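Local coordinates for hypothetical protein Cgl3021 (PDB 2NSF) that probably catalyses the mycothiol-dependent isomerisation of maleylpyruvate to fumarylpyruvate at a zinc site in its helical N-terminal domain, at residues H168-D171 and V175-F178; S214-A219 and Q223-V228; P94-V97 and A101-E104. All coordinates share one frame; numbering follows the deposited sequence.

Interaction 1: residues H168-D171 and V175-F178; sequences HAVD and VATF. With ZN (zinc ion), chain E.
Val170 and Ala176 form the heart of a helix-to-loop contact, in which the chain leaves the zinc-binding helix 156-171 of the DinB-like helical bundle and packs back against its last turn. The CA atoms of Val170 and Ala176 stand 4.8 Å apart. The tight part is apolar. Ala176 directs its methyl group at the helix end, where CB lies 3.4 Å from the carbonyl O of Ala169 and also meets the CB of that residue. Val170 sends its two branches in different directions: CG1, anti to the backbone N (chi1 -176°), touches Ala176 O and reaches CE2 of Phe178 at 4.1 Å, whereas CG2 rests on the backbone of Thr177 and lies over one face of the Phe178 ring, offset toward its rim. The two side chains cross at about a right angle, and helix 232-239 packs against the same phenyl ring.

The looser side is bridged by water. One water donates to Ala169 O and accepts from Ala176 N, the latter 3.0 Å away; a second donates to both Val170 O and Ala176 O. These waters serve carbonyls at the C-terminal end of the helix and tie them to the loop without direct backbone bonds. Val175 is exposed, and its side chain turns away from the helix.

On the same helical turn, His168 belongs to the metal site rather than to the packing. His168 NE2 binds zinc at 2.1 Å, beside His72, Glu164 and two waters. Asp171, also salt-bridged to Arg242, steadies the imidazole through its other nitrogen: His168 ND1 donates to the anti lone pair of Asp171 OD2 at 2.8 Å, and this oxygen lies close to the imidazole plane (14° out).

Interaction 2: residues S214-A219 and Q223-V228; sequences STRYPA and QDEVVV
Strands 215-218 and 226-230 are not paired with each other; between segments 214-219 and 223-228 the nearest CA atoms, those of Arg216 and Val227, are 8.9 Å apart. Long side chains span the gap. Arg216 and Glu225 approach from opposite directions and join in a salt bridge on the surface, in which NH1 and NH2 of the arginine grip a single carboxylate oxygen end-on. Arg216 NH1 lies 3.0 Å from Glu225 OE2, and Arg216 NH2 lies 3.1 Å from the same OE2, which sits in the guanidinium plane. The carboxylate is twisted by 50° from that plane, and NH1 meets the oxygen from above the carboxylate plane while NH2 comes nearly along its C-O bond. Glu225 reaches across because CG is anti to its backbone N (chi1 -178°) and the chain beyond stays extended; Arg216 instead bends at chi3 (56°). Beneath the pair, Val227 CG2 makes a looser contact with Arg216 NH1 at 4.4 Å. The bridge spans strand 206-210, which lies between the two in the mixed C-terminal sheet and offers Val207 and Leu209 to the arginine, while Tyr217, next along the edge strand, packs against helix 183-199.

Interaction 3: residues P94-V97 and A101-E104; sequences PMYV and ARNE. With SO4 (sulfate ion), chain C.
Arg102 lies across one face of the Tyr96 ring in a CH-pi contact, where the loop 94-97 meets helix 99-109 of the helical N-terminal domain. Arg102 CB sits 3.8 Å from Tyr96 CD1. Arg102 CG follows over the middle of the Tyr96 ring, 3.9 Å from its centroid and 12° off the normal. With CG anti to the backbone N (chi1 172°) and the chain extended as far as NE, Arg102 CD then passes Tyr96 CE2 at 4.0 Å and leads toward a bound sulfate. There Arg102 NE donates to sulfate O2 and Arg102 NH2 to sulfate O1, both at 3.3 Å, whereas NH1 turns back to Asn103 OD1 in a weak bond. The guanidinium is steeply inclined to the ring, 72° between planes, and too far from it for more than a weak cation-pi attraction. Farther down the loop, Val97 CB meets Ala101 CB in a small apolar contact.

The anion, probably from the crystallisation liquor, is held also by Asn76, and Arg102 touches the zinc ligand His72, consistent with an anion-binding position beside the metal. The phenol adds a hydrogen bond: Tyr96 OH donates to sulfate O4, 2.6 Å away at the ring edge.

How the interactions relate
Along the chain the order is interaction 3, interaction 1, interaction 2. Interactions 1 and 3 have centres 25 Å apart but converge on the zinc site: the 168-171 segment supplies a ligand from helix 156-171, and the side chain of Arg102 on helix 99-109 comes within about 6 Å of the metal. His72, on helix 66-89, links them, binding zinc and touching Arg102. Interaction 2 lies in the C-terminal domain, its centre 36 Å from that of interaction 3 and across the centre of the chain. The 175-178 loop leads from the helical bundle toward helix 183-199 and the mixed sheet, so that interaction 1 carries part of the metal site and the start of the path to the C-terminal domain.

Interaction 1: residues H168-D171 and V175-F178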
loop_
_atom_site.group_PDB
_atom_site.type_symbol
_atom_site.label_atom_id
_atom_site.label_comp_id
_atom_site.label_asym_id
_atom_site.label_seq_id
_atom_site.Cartn_x
_atom_site.Cartn_y
_atom_site.Cartn_z
ATOM N N HIS A 168 2.003 3.364 -4.406
ATOM C CA HIS A 168 3.034 3.182 -5.418
ATOM C C HIS A 168 2.817 4.077 -6.628
ATOM O O HIS A 168 3.732 4.285 -7.418
ATOM C CB HIS A 168 3.155 1.711 -5.824
ATOM C CG HIS A 168 3.802 0.866 -4.769
ATOM N ND1 HIS A 168 4.864 1.316 -4.019
ATOM C CD2 HIS A 168 3.538 -0.388 -4.336
ATOM C CE1 HIS A 168 5.227 0.378 -3.161
ATOM N NE2 HIS A 168 4.438 -0.664 -3.335
ATOM N N ALA A 169 1.612 4.620 -6.772
ATOM C CA ALA A 169 1.346 5.536 -7.880
ATOM C C ALA A 169 2.246 6.747 -7.650
ATOM O O ALA A 169 2.776 7.336 -8.593
ATOM C CB ALA A 169 -0.116 5.955 -7.886
ATOM N N VAL A 170 2.426 7.115 -6.384
ATOM C CA VAL A 170 3.282 8.250 -6.051
ATOM C C VAL A 170 4.747 7.896 -6.271
ATOM O O VAL A 170 5.511 8.696 -6.811
ATOM C CB VAL A 170 3.112 8.676 -4.575
ATOM C CG1 VAL A 170 3.937 9.923 -4.298
ATOM C CG2 VAL A 170 1.650 8.920 -4.275
ATOM N N ASP A 171 5.128 6.687 -5.865
ATOM C CA ASP A 171 6.507 6.225 -5.993
ATOM C C ASP A 171 7.020 6.176 -7.430
ATOM O O ASP A 171 8.233 6.203 -7.658
ATOM C CB ASP A 171 6.665 4.842 -5.357
ATOM C CG ASP A 171 6.369 4.842 -3.868
ATOM O OD1 ASP A 171 6.586 5.884 -3.210
ATOM O OD2 ASP A 171 5.932 3.793 -3.352
ATOM N N VAL A 175 3.285 12.280 -11.661
ATOM C CA VAL A 175 2.597 13.426 -11.064
ATOM C C VAL A 175 1.660 13.092 -9.902
ATOM O O VAL A 175 1.044 13.991 -9.333
ATOM C CB VAL A 175 1.777 14.212 -12.118
ATOM C CG1 VAL A 175 2.690 14.709 -13.218
ATOM C CG2 VAL A 175 0.667 13.340 -12.679
ATOM N N ALA A 176 1.552 11.816 -9.543
ATOM C CA ALA A 176 0.666 11.418 -8.449
ATOM C C ALA A 176 1.168 11.915 -7.095
ATOM O O ALA A 176 2.373 12.024 -6.866
ATOM C CB ALA A 176 0.502 9.901 -8.426
ATOM N N THR A 177 0.228 12.206 -6.199
ATOM C CA THR A 177 0.556 12.711 -4.865
ATOM C C THR A 177 -0.292 12.023 -3.798
ATOM O O THR A 177 -1.242 11.312 -4.114
ATOM C CB THR A 177 0.258 14.213 -4.764
ATOM O OG1 THR A 177 -1.155 14.416 -4.924
ATOM C CG2 THR A 177 0.998 14.990 -5.854
ATOM N N PHE A 178 0.052 12.240 -2.531
ATOM C CA PHE A 178 -0.735 11.667 -1.443
ATOM C C PHE A 178 -2.068 12.411 -1.389
ATOM O O PHE A 178 -3.076 11.879 -0.923
ATOM C CB PHE A 178 0.017 11.798 -0.115
ATOM C CG PHE A 178 1.002 10.689 0.124
ATOM C CD1 PHE A 178 0.611 9.528 0.783
ATOM C CD2 PHE A 178 2.299 10.771 -0.376
ATOM C CE1 PHE A 178 1.497 8.454 0.938
ATOM C CE2 PHE A 178 3.192 9.707 -0.229
ATOM C CZ PHE A 178 2.791 8.546 0.429
HETATM ZN ZN ZN E . 4.490 -2.472 -2.190
HETATM O O HOH W 1 3.646 9.610 -9.769
HETATM O O HOH W 2 5.543 11.482 -7.150
HETATM O O HOH W 3 4.265 -3.910 -0.557
HETATM O O HOH W 4 3.932 -0.987 -0.345
#

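Interaction 2: residues S214-A219 and Q223-V228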
loop_
_atom_site.group_PDB
_atom_site.type_symbol
_atom_site.label_atom_id
_atom_site.label_comp_id
_atom_site.label_asym_id
_atom_site.label_seq_id
_atom_site.Cartn_x
_atom_site.Cartn_y
_atom_site.Cartn_z
ATOM N N SER A 214 -8.407 17.546 13.868
ATOM C CA SER A 214 -8.062 17.337 15.269
ATOM C C SER A 214 -8.093 15.861 15.642
ATOM O O SER A 214 -8.656 15.478 16.667
ATOM C CB SER A 214 -9.026 18.112 16.176
ATOM O OG SER A 214 -8.575 18.090 17.521
ATOM N N THR A 215 -7.490 15.024 14.804
ATOM C CA THR A 215 -7.454 13.593 15.074
ATOM C C THR A 215 -6.020 13.161 15.332
ATOM O O THR A 215 -5.137 13.380 14.501
ATOM C CB THR A 215 -8.021 12.780 13.894
ATOM O OG1 THR A 215 -9.369 13.198 13.635
ATOM C CG2 THR A 215 -8.016 11.287 14.220
ATOM N N ARG A 216 -5.788 12.562 16.497
ATOM C CA ARG A 216 -4.457 12.092 16.871
ATOM C C ARG A 216 -4.299 10.613 16.529
ATOM O O ARG A 216 -5.245 9.833 16.634
ATOM C CB ARG A 216 -4.215 12.311 18.376
ATOM C CG ARG A 216 -3.869 13.749 18.764
ATOM C CD ARG A 216 -4.044 14.005 20.267
ATOM N NE ARG A 216 -3.269 13.092 21.108
ATOM C CZ ARG A 216 -2.115 13.392 21.699
ATOM N NH1 ARG A 216 -1.570 14.595 21.552
ATOM N NH2 ARG A 216 -1.501 12.481 22.444
ATOM N N TYR A 217 -3.092 10.246 16.112
ATOM C CA TYR A 217 -2.749 8.875 15.756
ATOM C C TYR A 217 -1.483 8.568 16.550
ATOM O O TYR A 217 -0.368 8.738 16.059
ATOM C CB TYR A 217 -2.473 8.778 14.251
ATOM C CG TYR A 217 -3.702 9.003 13.398
ATOM C CD1 TYR A 217 -4.583 7.961 13.125
ATOM C CD2 TYR A 217 -3.995 10.266 12.880
ATOM C CE1 TYR A 217 -5.726 8.164 12.357
ATOM C CE2 TYR A 217 -5.139 10.482 12.110
ATOM C CZ TYR A 217 -5.998 9.426 11.854
ATOM O OH TYR A 217 -7.126 9.619 11.088
ATOM N N PRO A 218 -1.646 8.133 17.807
ATOM C CA PRO A 218 -0.499 7.817 18.659
ATOM C C PRO A 218 0.148 6.479 18.338
ATOM O O PRO A 218 -0.478 5.595 17.760
ATOM C CB PRO A 218 -1.102 7.829 20.058
ATOM C CG PRO A 218 -2.473 7.257 19.815
ATOM C CD PRO A 218 -2.913 7.979 18.550
ATOM N N ALA A 219 1.409 6.351 18.724
ATOM C CA ALA A 219 2.157 5.118 18.524
ATOM C C ALA A 219 2.367 4.515 19.910
ATOM O O ALA A 219 1.465 4.545 20.748
ATOM C CB ALA A 219 3.497 5.421 17.861
ATOM N N GLN A 223 7.564 8.916 27.456
ATOM C CA GLN A 223 7.544 10.016 28.414
ATOM C C GLN A 223 7.641 11.377 27.760
ATOM O O GLN A 223 7.152 12.372 28.289
ATOM C CB GLN A 223 8.685 9.873 29.414
ATOM C CG GLN A 223 10.039 9.624 28.787
ATOM C CD GLN A 223 10.593 8.281 29.197
ATOM O OE1 GLN A 223 10.036 7.619 30.073
ATOM N NE2 GLN A 223 11.695 7.872 28.579
ATOM N N ASP A 224 8.288 11.421 26.607
ATOM C CA ASP A 224 8.440 12.677 25.915
ATOM C C ASP A 224 7.607 12.672 24.654
ATOM O O ASP A 224 7.930 11.999 23.681
ATOM C CB ASP A 224 9.909 12.922 25.615
ATOM C CG ASP A 224 10.747 12.956 26.877
ATOM O OD1 ASP A 224 10.265 13.530 27.876
ATOM O OD2 ASP A 224 11.868 12.413 26.875
ATOM N N GLU A 225 6.515 13.422 24.699
ATOM C CA GLU A 225 5.622 13.500 23.563
ATOM C C GLU A 225 6.167 14.412 22.477
ATOM O O GLU A 225 6.664 15.506 22.751
ATOM C CB GLU A 225 4.250 14.010 23.998
ATOM C CG GLU A 225 3.254 14.080 22.858
ATOM C CD GLU A 225 2.004 14.854 23.211
ATOM O OE1 GLU A 225 2.097 16.075 23.460
ATOM O OE2 GLU A 225 0.924 14.237 23.240
ATOM N N VAL A 226 6.090 13.937 21.241
ATOM C CA VAL A 226 6.515 14.706 20.084
ATOM C C VAL A 226 5.345 14.605 19.115
ATOM O O VAL A 226 5.003 13.517 18.654
ATOM C CB VAL A 226 7.777 14.125 19.428
ATOM C CG1 VAL A 226 8.130 14.925 18.174
ATOM C CG2 VAL A 226 8.930 14.165 20.415
ATOM N N VAL A 227 4.716 15.741 18.832
ATOM C CA VAL A 227 3.574 15.768 17.930
ATOM C C VAL A 227 3.975 16.251 16.546
ATOM O O VAL A 227 4.476 17.368 16.389
ATOM C CB VAL A 227 2.463 16.693 18.470
ATOM C CG1 VAL A 227 1.240 16.625 17.567
ATOM C CG2 VAL A 227 2.098 16.288 19.887
ATOM N N VAL A 228 3.772 15.394 15.550
ATOM C CA VAL A 228 4.075 15.732 14.164
ATOM C C VAL A 228 2.715 15.986 13.536
ATOM O O VAL A 228 1.896 15.074 13.429
ATOM C CB VAL A 228 4.781 14.566 13.444
ATOM C CG1 VAL A 228 4.930 14.878 11.959
ATOM C CG2 VAL A 228 6.147 14.335 14.072
#

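Interaction 3: residues P94-V97 and A101-E104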
loop_
_atom_site.group_PDB
_atom_site.type_symbol
_atom_site.label_atom_id
_atom_site.label_comp_id
_atom_site.label_asym_id
_atom_site.label_seq_id
_atom_site.Cartn_x
_atom_site.Cartn_y
_atom_site.Cartn_z
ATOM N N PRO A 94 -0.488 -19.593 -0.093
ATOM C CA PRO A 94 0.139 -18.372 0.427
ATOM C C PRO A 94 0.430 -17.309 -0.626
ATOM O O PRO A 94 0.520 -17.609 -1.819
ATOM C CB PRO A 94 1.412 -18.895 1.092
ATOM C CG PRO A 94 1.745 -20.101 0.267
ATOM C CD PRO A 94 0.400 -20.756 0.098
ATOM N N MET A 95 0.570 -16.065 -0.178
ATOM C CA MET A 95 0.856 -14.967 -1.096
ATOM C C MET A 95 2.106 -15.250 -1.915
ATOM O O MET A 95 2.092 -15.117 -3.140
ATOM C CB MET A 95 1.036 -13.655 -0.329
ATOM C CG MET A 95 -0.264 -12.950 -0.011
ATOM S SD MET A 95 0.024 -11.402 0.872
ATOM C CE MET A 95 0.533 -10.312 -0.485
ATOM N N TYR A 96 3.178 -15.641 -1.231
ATOM C CA TYR A 96 4.457 -15.952 -1.871
ATOM C C TYR A 96 4.969 -17.299 -1.393
ATOM O O TYR A 96 4.683 -17.720 -0.270
ATOM C CB TYR A 96 5.503 -14.887 -1.530
ATOM C CG TYR A 96 5.123 -13.502 -1.992
ATOM C CD1 TYR A 96 5.270 -13.127 -3.329
ATOM C CD2 TYR A 96 4.574 -12.581 -1.103
ATOM C CE1 TYR A 96 4.877 -11.865 -3.769
ATOM C CE2 TYR A 96 4.175 -11.318 -1.535
ATOM C CZ TYR A 96 4.329 -10.969 -2.868
ATOM O OH TYR A 96 3.930 -9.722 -3.295
ATOM N N VAL A 97 5.739 -17.971 -2.244
ATOM C CA VAL A 97 6.298 -19.269 -1.888
ATOM C C VAL A 97 7.232 -19.094 -0.697
ATOM O O VAL A 97 7.253 -19.920 0.219
ATOM C CB VAL A 97 7.092 -19.881 -3.070
ATOM C CG1 VAL A 97 7.822 -21.136 -2.615
ATOM C CG2 VAL A 97 6.147 -20.211 -4.209
ATOM N N ALA A 101 11.803 -16.158 -2.676
ATOM C CA ALA A 101 11.139 -16.223 -3.967
ATOM C C ALA A 101 10.552 -14.866 -4.336
ATOM O O ALA A 101 10.587 -14.460 -5.496
ATOM C CB ALA A 101 10.045 -17.278 -3.948
ATOM N N ARG A 102 10.015 -14.167 -3.343
ATOM C CA ARG A 102 9.439 -12.855 -3.582
ATOM C C ARG A 102 10.513 -11.896 -4.084
ATOM O O ARG A 102 10.317 -11.186 -5.071
ATOM C CB ARG A 102 8.828 -12.287 -2.310
ATOM C CG ARG A 102 8.387 -10.841 -2.456
ATOM C CD ARG A 102 8.002 -10.263 -1.122
ATOM N NE ARG A 102 7.648 -8.844 -1.182
ATOM C CZ ARG A 102 8.515 -7.843 -1.322
ATOM N NH1 ARG A 102 9.818 -8.081 -1.426
ATOM N NH2 ARG A 102 8.079 -6.592 -1.329
ATOM N N ASN A 103 11.651 -11.875 -3.399
ATOM C CA ASN A 103 12.734 -10.991 -3.791
ATOM C C ASN A 103 13.324 -11.379 -5.138
ATOM O O ASN A 103 13.596 -10.522 -5.976
ATOM C CB ASN A 103 13.848 -10.985 -2.751
ATOM C CG ASN A 103 13.430 -10.326 -1.460
ATOM O OD1 ASN A 103 12.528 -9.489 -1.440
ATOM N ND2 ASN A 103 14.099 -10.684 -0.370
ATOM N N GLU A 104 13.521 -12.677 -5.334
ATOM C CA GLU A 104 14.103 -13.170 -6.571
ATOM C C GLU A 104 13.260 -12.889 -7.806
ATOM O O GLU A 104 13.808 -12.619 -8.878
ATOM C CB GLU A 104 14.394 -14.665 -6.446
ATOM C CG GLU A 104 15.598 -14.955 -5.558
ATOM C CD GLU A 104 15.677 -16.403 -5.122
ATOM O OE1 GLU A 104 15.134 -17.270 -5.836
ATOM O OE2 GLU A 104 16.295 -16.674 -4.069
HETATM S S SO4 C . 3.906 -7.507 -0.396
HETATM O O1 SO4 C . 4.882 -6.452 -0.721
HETATM O O2 SO4 C . 4.635 -8.683 0.116
HETATM O O3 SO4 C . 2.972 -7.026 0.646
HETATM O O4 SO4 C . 3.141 -7.865 -1.600
#